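Local coordinates for esterase D (Lactobacillus rhamnosus, PDB 3DKR), which probably hydrolyses carboxylic esters with a serine nucleophile, as an enzyme of the alpha/beta-hydrolase fold, at residues I68-W78 with Y161-F172; G51-H60 with W77-M88. One frame throughout, in Å; residues are numbered along the deposited sequence.

Contact 1: I68-W78 with Y161-F172; sequences ILTKGNPDIWW and YLPGQLAAIDQF
Gln165 reaches from the helix 155-178 to the helix 66-71 and gives its amide nitrogen to a backbone carbonyl there. The bond from Gln165 NE2 to Ile68 O is 3.0 Å long and fairly straight, 162° at the hydrogen, with the acceptor in the plane of the amide. CG lies anti to the backbone N (chi1 -174°) and the chain beyond it is extended, which carries the amide over to the other helix. Its other end, OE1, is hydrogen-bonded to Tyr31, so both ends of the buried amide are used. The indole of Trp77 stands beside this amide, its CH2 3.7 Å from Gln165 NE2 and the two planes 63° apart.

Apolar contacts flank the glutamine. On one side Leu69 lays CD1 and CB against Tyr161 CB and sends CD2 to within 3.9 Å of Leu162 CD1, while the methyl CG2 of Thr70 sits over a face of the Tyr161 ring in a CH-pi contact, 3.9 Å from its centroid. On the other, Pro74, in the first turn of its helix where a missing N-H costs nothing, sets CG 3.9 Å from Ile169 CG1 and CB 3.8 Å from Phe172 CD1. Phe172 CZ reaches Trp78 CB at 3.6 Å, the rings obliquely inclined.

Asn73 is the N-cap of the helix 74-89, OD1 accepting from Ile76 N at 2.9 Å. A single directional bond, at Gln165, thus lies within a mostly apolar interface to which Leu69, Pro74 and Phe172 contribute much of the buried surface, not far from the predicted nucleophile Ser101.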
# COMPACT_ATOMS: atom_id res chain seq x y z
N ILE A 68 6.70 15.25 -0.70
CA ILE A 68 5.92 14.16 -1.34
C ILE A 68 5.69 14.51 -2.79
O ILE A 68 5.82 13.66 -3.69
CB ILE A 68 4.55 13.95 -0.64
CG1 ILE A 68 4.76 13.43 0.80
CG2 ILE A 68 3.67 12.99 -1.45
CD1 ILE A 68 3.56 13.57 1.71
N LEU A 69 5.37 15.79 -3.02
CA LEU A 69 4.99 16.27 -4.33
C LEU A 69 6.17 16.58 -5.23
O LEU A 69 6.05 16.51 -6.45
CB LEU A 69 4.15 17.54 -4.18
CG LEU A 69 2.84 17.38 -3.42
CD1 LEU A 69 2.24 18.72 -3.01
CD2 LEU A 69 1.84 16.61 -4.27
N THR A 70 7.31 16.95 -4.64
CA THR A 70 8.47 17.38 -5.44
C THR A 70 9.63 16.38 -5.50
O THR A 70 10.47 16.47 -6.41
CB THR A 70 9.05 18.72 -4.94
OG1 THR A 70 9.67 18.53 -3.67
CG2 THR A 70 7.96 19.78 -4.85
N LYS A 71 9.69 15.44 -4.55
CA LYS A 71 10.79 14.48 -4.48
C LYS A 71 10.35 13.02 -4.65
O LYS A 71 11.18 12.12 -4.64
CB LYS A 71 11.58 14.65 -3.18
CG LYS A 71 12.17 16.04 -3.01
CD LYS A 71 13.13 16.11 -1.84
CE LYS A 71 13.55 17.55 -1.57
NZ LYS A 71 13.86 18.31 -2.82
N GLY A 72 9.05 12.78 -4.82
CA GLY A 72 8.56 11.44 -5.11
C GLY A 72 7.68 11.47 -6.34
O GLY A 72 7.14 12.52 -6.70
N ASN A 73 7.57 10.32 -7.00
CA ASN A 73 6.63 10.12 -8.09
C ASN A 73 6.43 8.63 -8.30
O ASN A 73 7.21 7.82 -7.77
CB ASN A 73 7.11 10.83 -9.37
CG ASN A 73 8.33 10.20 -9.96
OD1 ASN A 73 8.36 9.00 -10.21
ND2 ASN A 73 9.38 11.02 -10.19
N PRO A 74 5.37 8.26 -9.04
CA PRO A 74 5.07 6.83 -9.20
C PRO A 74 6.20 6.00 -9.78
O PRO A 74 6.33 4.82 -9.42
CB PRO A 74 3.84 6.83 -10.12
CG PRO A 74 3.19 8.15 -9.84
CD PRO A 74 4.34 9.10 -9.67
N ASP A 75 7.02 6.57 -10.66
CA ASP A 75 8.12 5.82 -11.23
C ASP A 75 9.17 5.51 -10.18
O ASP A 75 9.65 4.37 -10.09
CB ASP A 75 8.69 6.55 -12.46
CG ASP A 75 7.67 6.66 -13.57
OD1 ASP A 75 7.06 5.62 -13.94
OD2 ASP A 75 7.43 7.80 -14.03
N ILE A 76 9.50 6.50 -9.36
CA ILE A 76 10.45 6.29 -8.24
C ILE A 76 9.89 5.24 -7.27
O ILE A 76 10.60 4.31 -6.86
CB ILE A 76 10.75 7.61 -7.49
CG1 ILE A 76 11.52 8.56 -8.41
CG2 ILE A 76 11.52 7.35 -6.21
CD1 ILE A 76 11.66 9.98 -7.88
N TRP A 77 8.62 5.39 -6.92
CA TRP A 77 8.00 4.50 -5.94
C TRP A 77 7.90 3.08 -6.49
O TRP A 77 8.03 2.11 -5.73
CB TRP A 77 6.62 5.01 -5.52
CG TRP A 77 6.68 6.40 -4.96
CD1 TRP A 77 7.71 6.94 -4.24
CD2 TRP A 77 5.66 7.40 -5.03
NE1 TRP A 77 7.39 8.23 -3.87
CE2 TRP A 77 6.15 8.54 -4.35
CE3 TRP A 77 4.39 7.45 -5.62
CZ2 TRP A 77 5.40 9.72 -4.25
CZ3 TRP A 77 3.65 8.63 -5.50
CH2 TRP A 77 4.16 9.74 -4.82
N TRP A 78 7.70 2.96 -7.79
CA TRP A 78 7.72 1.63 -8.42
C TRP A 78 9.11 1.01 -8.34
O TRP A 78 9.26 -0.16 -7.97
CB TRP A 78 7.21 1.71 -9.86
CG TRP A 78 7.37 0.45 -10.68
CD1 TRP A 78 7.91 0.36 -11.92
CD2 TRP A 78 6.97 -0.89 -10.32
NE1 TRP A 78 7.88 -0.93 -12.37
CE2 TRP A 78 7.31 -1.72 -11.41
CE3 TRP A 78 6.36 -1.46 -9.20
CZ2 TRP A 78 7.06 -3.10 -11.41
CZ3 TRP A 78 6.11 -2.85 -9.20
CH2 TRP A 78 6.47 -3.64 -10.30
N TYR A 161 0.85 21.66 -7.22
CA TYR A 161 1.51 20.38 -7.53
C TYR A 161 0.58 19.16 -7.40
O TYR A 161 0.77 18.15 -8.10
CB TYR A 161 2.66 20.12 -6.57
CG TYR A 161 3.97 20.85 -6.81
CD1 TYR A 161 4.85 20.43 -7.80
CD2 TYR A 161 4.36 21.89 -5.97
CE1 TYR A 161 6.08 21.08 -7.99
CE2 TYR A 161 5.58 22.54 -6.15
CZ TYR A 161 6.44 22.13 -7.16
OH TYR A 161 7.65 22.77 -7.33
N LEU A 162 -0.38 19.22 -6.47
CA LEU A 162 -1.13 18.01 -6.09
C LEU A 162 -1.98 17.42 -7.22
O LEU A 162 -1.96 16.20 -7.45
CB LEU A 162 -1.98 18.27 -4.84
CG LEU A 162 -2.84 17.12 -4.30
CD1 LEU A 162 -2.00 15.86 -4.09
CD2 LEU A 162 -3.51 17.57 -3.01
N PRO A 163 -2.72 18.26 -7.97
CA PRO A 163 -3.48 17.69 -9.08
C PRO A 163 -2.61 16.93 -10.08
O PRO A 163 -3.00 15.86 -10.57
CB PRO A 163 -4.13 18.92 -9.73
CG PRO A 163 -4.23 19.89 -8.63
CD PRO A 163 -2.95 19.72 -7.86
N GLY A 164 -1.42 17.45 -10.35
CA GLY A 164 -0.51 16.84 -11.30
C GLY A 164 0.02 15.51 -10.80
O GLY A 164 0.15 14.56 -11.58
N GLN A 165 0.33 15.42 -9.51
CA GLN A 165 0.81 14.15 -8.96
C GLN A 165 -0.30 13.13 -8.88
O GLN A 165 -0.07 11.96 -9.20
CB GLN A 165 1.49 14.30 -7.60
CG GLN A 165 2.12 12.99 -7.14
CD GLN A 165 3.05 13.19 -5.97
OE1 GLN A 165 2.60 13.37 -4.86
NE2 GLN A 165 4.36 13.20 -6.24
N LEU A 166 -1.51 13.53 -8.47
CA LEU A 166 -2.64 12.60 -8.50
C LEU A 166 -2.87 12.10 -9.92
O LEU A 166 -3.15 10.91 -10.12
CB LEU A 166 -3.91 13.23 -7.93
CG LEU A 166 -3.90 13.39 -6.42
CD1 LEU A 166 -5.14 14.13 -5.92
CD2 LEU A 166 -3.76 12.04 -5.69
N ALA A 167 -2.75 12.98 -10.91
CA ALA A 167 -2.88 12.57 -12.31
C ALA A 167 -1.83 11.52 -12.65
O ALA A 167 -2.13 10.55 -13.33
CB ALA A 167 -2.74 13.78 -13.25
N ALA A 168 -0.60 11.72 -12.18
CA ALA A 168 0.49 10.79 -12.46
C ALA A 168 0.20 9.42 -11.84
O ALA A 168 0.45 8.38 -12.45
CB ALA A 168 1.80 11.33 -11.91
N ILE A 169 -0.29 9.44 -10.61
CA ILE A 169 -0.69 8.20 -9.92
C ILE A 169 -1.82 7.49 -10.66
O ILE A 169 -1.74 6.29 -10.95
CB ILE A 169 -1.09 8.46 -8.46
CG1 ILE A 169 0.10 9.00 -7.68
CG2 ILE A 169 -1.58 7.16 -7.82
CD1 ILE A 169 -0.28 9.62 -6.32
N ASP A 170 -2.87 8.25 -10.97
CA ASP A 170 -4.00 7.73 -11.76
C ASP A 170 -3.47 7.03 -13.03
O ASP A 170 -3.82 5.88 -13.34
CB ASP A 170 -4.92 8.88 -12.21
CG ASP A 170 -5.80 9.46 -11.09
OD1 ASP A 170 -5.98 8.84 -10.03
OD2 ASP A 170 -6.34 10.58 -11.34
N GLN A 171 -2.61 7.72 -13.75
CA GLN A 171 -2.10 7.23 -15.03
C GLN A 171 -1.35 5.90 -14.85
O GLN A 171 -1.59 4.91 -15.54
CB GLN A 171 -1.22 8.30 -15.67
CG GLN A 171 -0.49 7.86 -16.93
CD GLN A 171 0.21 9.01 -17.65
OE1 GLN A 171 0.04 10.19 -17.28
NE2 GLN A 171 1.00 8.68 -18.66
N PHE A 172 -0.43 5.88 -13.88
CA PHE A 172 0.36 4.68 -13.60
C PHE A 172 -0.57 3.54 -13.23
O PHE A 172 -0.41 2.39 -13.65
CB PHE A 172 1.31 4.98 -12.45
CG PHE A 172 2.32 3.89 -12.21
CD1 PHE A 172 3.61 3.99 -12.70
CD2 PHE A 172 1.98 2.77 -11.49
CE1 PHE A 172 4.53 2.97 -12.49
CE2 PHE A 172 2.91 1.77 -11.26
CZ PHE A 172 4.16 1.86 -11.76

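Contact 2: G51-H60 with W77-M88; sequences GVYVPLFSGH and WWAESSAAVAHM
Glu80 grips Ser58 with both carboxylate oxygens. OE1 accepts from Ser58 N at 2.8 Å through its syn lone pair, with 163° at the hydrogen, and OE2 takes the hydroxyl of Ser58 OG at a short 2.5 Å. The side chain is extended beyond CG, spanning from helix to loop; serine suits the other end because its backbone and hydroxyl donors can serve one carboxylate.

Ser58 O is satisfied twice. Trp77 NE1 meets it at 2.9 Å on a lone pair in the carbonyl plane, and His60 ND1 comes from above that plane at 3.3 Å. His60 NE2 accepts from Thr32 N, so both ring nitrogens are used, and the ring makes an offset edge-to-face pair with Trp77, its edge toward the face of the six-membered ring, planes 72° apart. A type II turn from Phe57 to His60, with Gly59 at positive phi, brings these groups together.

The segment 51-60 is a strand of the central alpha/beta-hydrolase sheet and the loop after it; the helix 74-89, nearly antiparallel to that strand, belongs to the crossover from it to the parallel strand 94-99, beyond strand 23-28. Phe57 CE1 lies 3.3 Å from Ser81 OG, a hydroxyl already bonded to Trp77 O. The small Ala84 lets Tyr53 come close, Ala84 CB 3.6 Å from Tyr53 CE2. Met88 SD packs on Tyr53 CB at 3.6 Å and lies obliquely beside the ring, a Met-aromatic contact 5.3 Å from SD to the centroid. His87 CD2 sits over one face of Tyr53, toward its rim, the rings obliquely inclined, and His87 NE2 is hydrogen-bonded to Glu17.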
# COMPACT_ATOMS: atom_id res chain seq x y z
N GLY A 51 9.08 -12.99 8.37
CA GLY A 51 9.98 -11.85 8.13
C GLY A 51 9.16 -10.75 7.49
O GLY A 51 8.18 -11.03 6.79
N VAL A 52 9.54 -9.49 7.71
CA VAL A 52 8.75 -8.36 7.23
C VAL A 52 9.70 -7.25 6.79
O VAL A 52 10.71 -7.03 7.44
CB VAL A 52 7.78 -7.80 8.31
CG1 VAL A 52 6.85 -6.77 7.67
CG2 VAL A 52 7.00 -8.93 8.97
N TYR A 53 9.38 -6.57 5.69
CA TYR A 53 10.16 -5.42 5.22
C TYR A 53 9.22 -4.32 4.80
O TYR A 53 8.32 -4.56 4.01
CB TYR A 53 11.05 -5.81 4.06
CG TYR A 53 11.94 -4.71 3.53
CD1 TYR A 53 12.66 -3.89 4.39
CD2 TYR A 53 12.08 -4.52 2.17
CE1 TYR A 53 13.49 -2.90 3.88
CE2 TYR A 53 12.92 -3.55 1.66
CZ TYR A 53 13.62 -2.75 2.52
OH TYR A 53 14.47 -1.79 1.98
N VAL A 54 9.43 -3.13 5.37
CA VAL A 54 8.56 -1.99 5.19
C VAL A 54 9.41 -0.81 4.73
O VAL A 54 9.99 -0.08 5.56
CB VAL A 54 7.80 -1.63 6.49
CG1 VAL A 54 6.75 -0.57 6.19
CG2 VAL A 54 7.18 -2.88 7.10
N PRO A 55 9.55 -0.63 3.41
CA PRO A 55 10.34 0.49 2.91
C PRO A 55 9.64 1.83 3.08
O PRO A 55 8.44 1.88 3.34
CB PRO A 55 10.51 0.17 1.42
CG PRO A 55 9.34 -0.68 1.07
CD PRO A 55 9.03 -1.49 2.32
N LEU A 56 10.40 2.91 2.88
CA LEU A 56 9.88 4.27 2.89
C LEU A 56 9.88 4.81 1.46
O LEU A 56 10.91 4.79 0.79
CB LEU A 56 10.78 5.15 3.75
CG LEU A 56 10.50 6.64 3.75
CD1 LEU A 56 9.13 6.98 4.30
CD2 LEU A 56 11.63 7.38 4.53
N PHE A 57 8.74 5.32 1.01
CA PHE A 57 8.66 5.87 -0.34
C PHE A 57 9.30 7.25 -0.40
O PHE A 57 9.14 8.05 0.53
CB PHE A 57 7.22 5.93 -0.83
CG PHE A 57 6.64 4.58 -1.25
CD1 PHE A 57 7.37 3.70 -2.04
CD2 PHE A 57 5.35 4.22 -0.87
CE1 PHE A 57 6.82 2.47 -2.43
CE2 PHE A 57 4.81 2.99 -1.27
CZ PHE A 57 5.54 2.13 -2.05
N SER A 58 10.00 7.53 -1.49
CA SER A 58 10.64 8.84 -1.66
C SER A 58 9.65 9.96 -1.40
O SER A 58 8.48 9.91 -1.83
CB SER A 58 11.24 9.00 -3.05
OG SER A 58 12.49 8.34 -3.12
N GLY A 59 10.14 10.99 -0.73
CA GLY A 59 9.36 12.20 -0.49
C GLY A 59 8.50 12.12 0.75
O GLY A 59 8.02 13.13 1.23
N HIS A 60 8.26 10.90 1.24
CA HIS A 60 7.45 10.70 2.43
C HIS A 60 8.31 10.70 3.69
O HIS A 60 9.53 10.58 3.63
CB HIS A 60 6.68 9.36 2.33
CG HIS A 60 5.57 9.37 1.32
ND1 HIS A 60 5.81 9.41 -0.04
CD2 HIS A 60 4.23 9.34 1.47
CE1 HIS A 60 4.64 9.41 -0.68
NE2 HIS A 60 3.67 9.37 0.21
N TRP A 77 8.62 5.39 -6.92
CA TRP A 77 8.00 4.50 -5.94
C TRP A 77 7.90 3.08 -6.49
O TRP A 77 8.03 2.11 -5.73
CB TRP A 77 6.62 5.01 -5.52
CG TRP A 77 6.68 6.40 -4.96
CD1 TRP A 77 7.71 6.94 -4.24
CD2 TRP A 77 5.66 7.40 -5.03
NE1 TRP A 77 7.39 8.23 -3.87
CE2 TRP A 77 6.15 8.54 -4.35
CE3 TRP A 77 4.39 7.45 -5.62
CZ2 TRP A 77 5.40 9.72 -4.25
CZ3 TRP A 77 3.65 8.63 -5.50
CH2 TRP A 77 4.16 9.74 -4.82
N TRP A 78 7.70 2.96 -7.79
CA TRP A 78 7.72 1.63 -8.42
C TRP A 78 9.11 1.01 -8.34
O TRP A 78 9.26 -0.16 -7.97
CB TRP A 78 7.21 1.71 -9.86
CG TRP A 78 7.37 0.45 -10.68
CD1 TRP A 78 7.91 0.36 -11.92
CD2 TRP A 78 6.97 -0.89 -10.32
NE1 TRP A 78 7.88 -0.93 -12.37
CE2 TRP A 78 7.31 -1.72 -11.41
CE3 TRP A 78 6.36 -1.46 -9.20
CZ2 TRP A 78 7.06 -3.10 -11.41
CZ3 TRP A 78 6.11 -2.85 -9.20
CH2 TRP A 78 6.47 -3.64 -10.30
N ALA A 79 10.15 1.77 -8.66
CA ALA A 79 11.52 1.25 -8.51
C ALA A 79 11.79 0.82 -7.05
O ALA A 79 12.44 -0.19 -6.79
CB ALA A 79 12.54 2.30 -8.93
N GLU A 80 11.30 1.61 -6.10
CA GLU A 80 11.52 1.31 -4.68
C GLU A 80 10.79 0.03 -4.27
O GLU A 80 11.32 -0.79 -3.52
CB GLU A 80 11.12 2.51 -3.81
CG GLU A 80 12.09 3.67 -4.01
CD GLU A 80 11.69 5.01 -3.38
OE1 GLU A 80 10.49 5.27 -3.12
OE2 GLU A 80 12.61 5.83 -3.12
N SER A 81 9.58 -0.14 -4.78
CA SER A 81 8.78 -1.34 -4.48
C SER A 81 9.45 -2.58 -5.07
O SER A 81 9.52 -3.63 -4.43
CB SER A 81 7.38 -1.22 -5.07
OG SER A 81 6.67 -0.09 -4.56
N SER A 82 9.92 -2.45 -6.30
CA SER A 82 10.60 -3.55 -7.00
C SER A 82 11.88 -3.96 -6.25
O SER A 82 12.21 -5.15 -6.12
CB SER A 82 10.94 -3.11 -8.43
OG SER A 82 9.77 -2.79 -9.17
N ALA A 83 12.64 -2.96 -5.81
CA ALA A 83 13.85 -3.22 -5.03
C ALA A 83 13.53 -3.93 -3.72
O ALA A 83 14.28 -4.81 -3.26
CB ALA A 83 14.60 -1.90 -4.75
N ALA A 84 12.42 -3.54 -3.10
CA ALA A 84 12.03 -4.13 -1.84
C ALA A 84 11.68 -5.60 -2.04
O ALA A 84 12.03 -6.45 -1.23
CB ALA A 84 10.84 -3.38 -1.25
N VAL A 85 10.95 -5.90 -3.11
CA VAL A 85 10.62 -7.30 -3.44
C VAL A 85 11.92 -8.11 -3.65
O VAL A 85 12.09 -9.18 -3.07
CB VAL A 85 9.71 -7.37 -4.67
CG1 VAL A 85 9.62 -8.81 -5.20
CG2 VAL A 85 8.32 -6.81 -4.34
N ALA A 86 12.85 -7.58 -4.45
CA ALA A 86 14.10 -8.31 -4.72
C ALA A 86 14.91 -8.58 -3.45
O ALA A 86 15.51 -9.65 -3.29
CB ALA A 86 14.95 -7.55 -5.72
N HIS A 87 14.92 -7.61 -2.55
CA HIS A 87 15.61 -7.73 -1.26
C HIS A 87 15.13 -8.97 -0.51
O HIS A 87 15.92 -9.71 0.09
CB HIS A 87 15.32 -6.47 -0.43
CG HIS A 87 15.89 -6.50 0.95
ND1 HIS A 87 17.24 -6.33 1.20
CD2 HIS A 87 15.29 -6.64 2.16
CE1 HIS A 87 17.44 -6.38 2.51
NE2 HIS A 87 16.28 -6.57 3.11
N MET A 88 13.82 -9.22 -0.58
CA MET A 88 13.18 -10.27 0.18
C MET A 88 13.21 -11.60 -0.56
O MET A 88 13.44 -12.65 0.06
CB MET A 88 11.75 -9.87 0.56
CG MET A 88 11.68 -8.67 1.52
SD MET A 88 12.47 -8.98 3.12
CE MET A 88 11.08 -9.63 4.04

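Overall arrangement
After the strands 16-18 and 23-28 and the helix 39-47, the chain reaches the strand 51-54 and the loop after it, then the helices 66-71 and 74-89; contact 2 closes this short loop, with 16 residues between its segments, and joins the sheet to the helix that packs on it. Contact 1 closes a much longer one, 82 residues that include the strands 94-99 and 119-122, and brings in the helix 155-178. The segments alternate along the chain, so the loops cross instead of nesting. They overlap at Trp77 and Trp78, and Trp77 makes contacts in both. Ile68 and Ile76 also meet the turn at Ser58 and Gly59, linking sheet, turn and the helix 155-178.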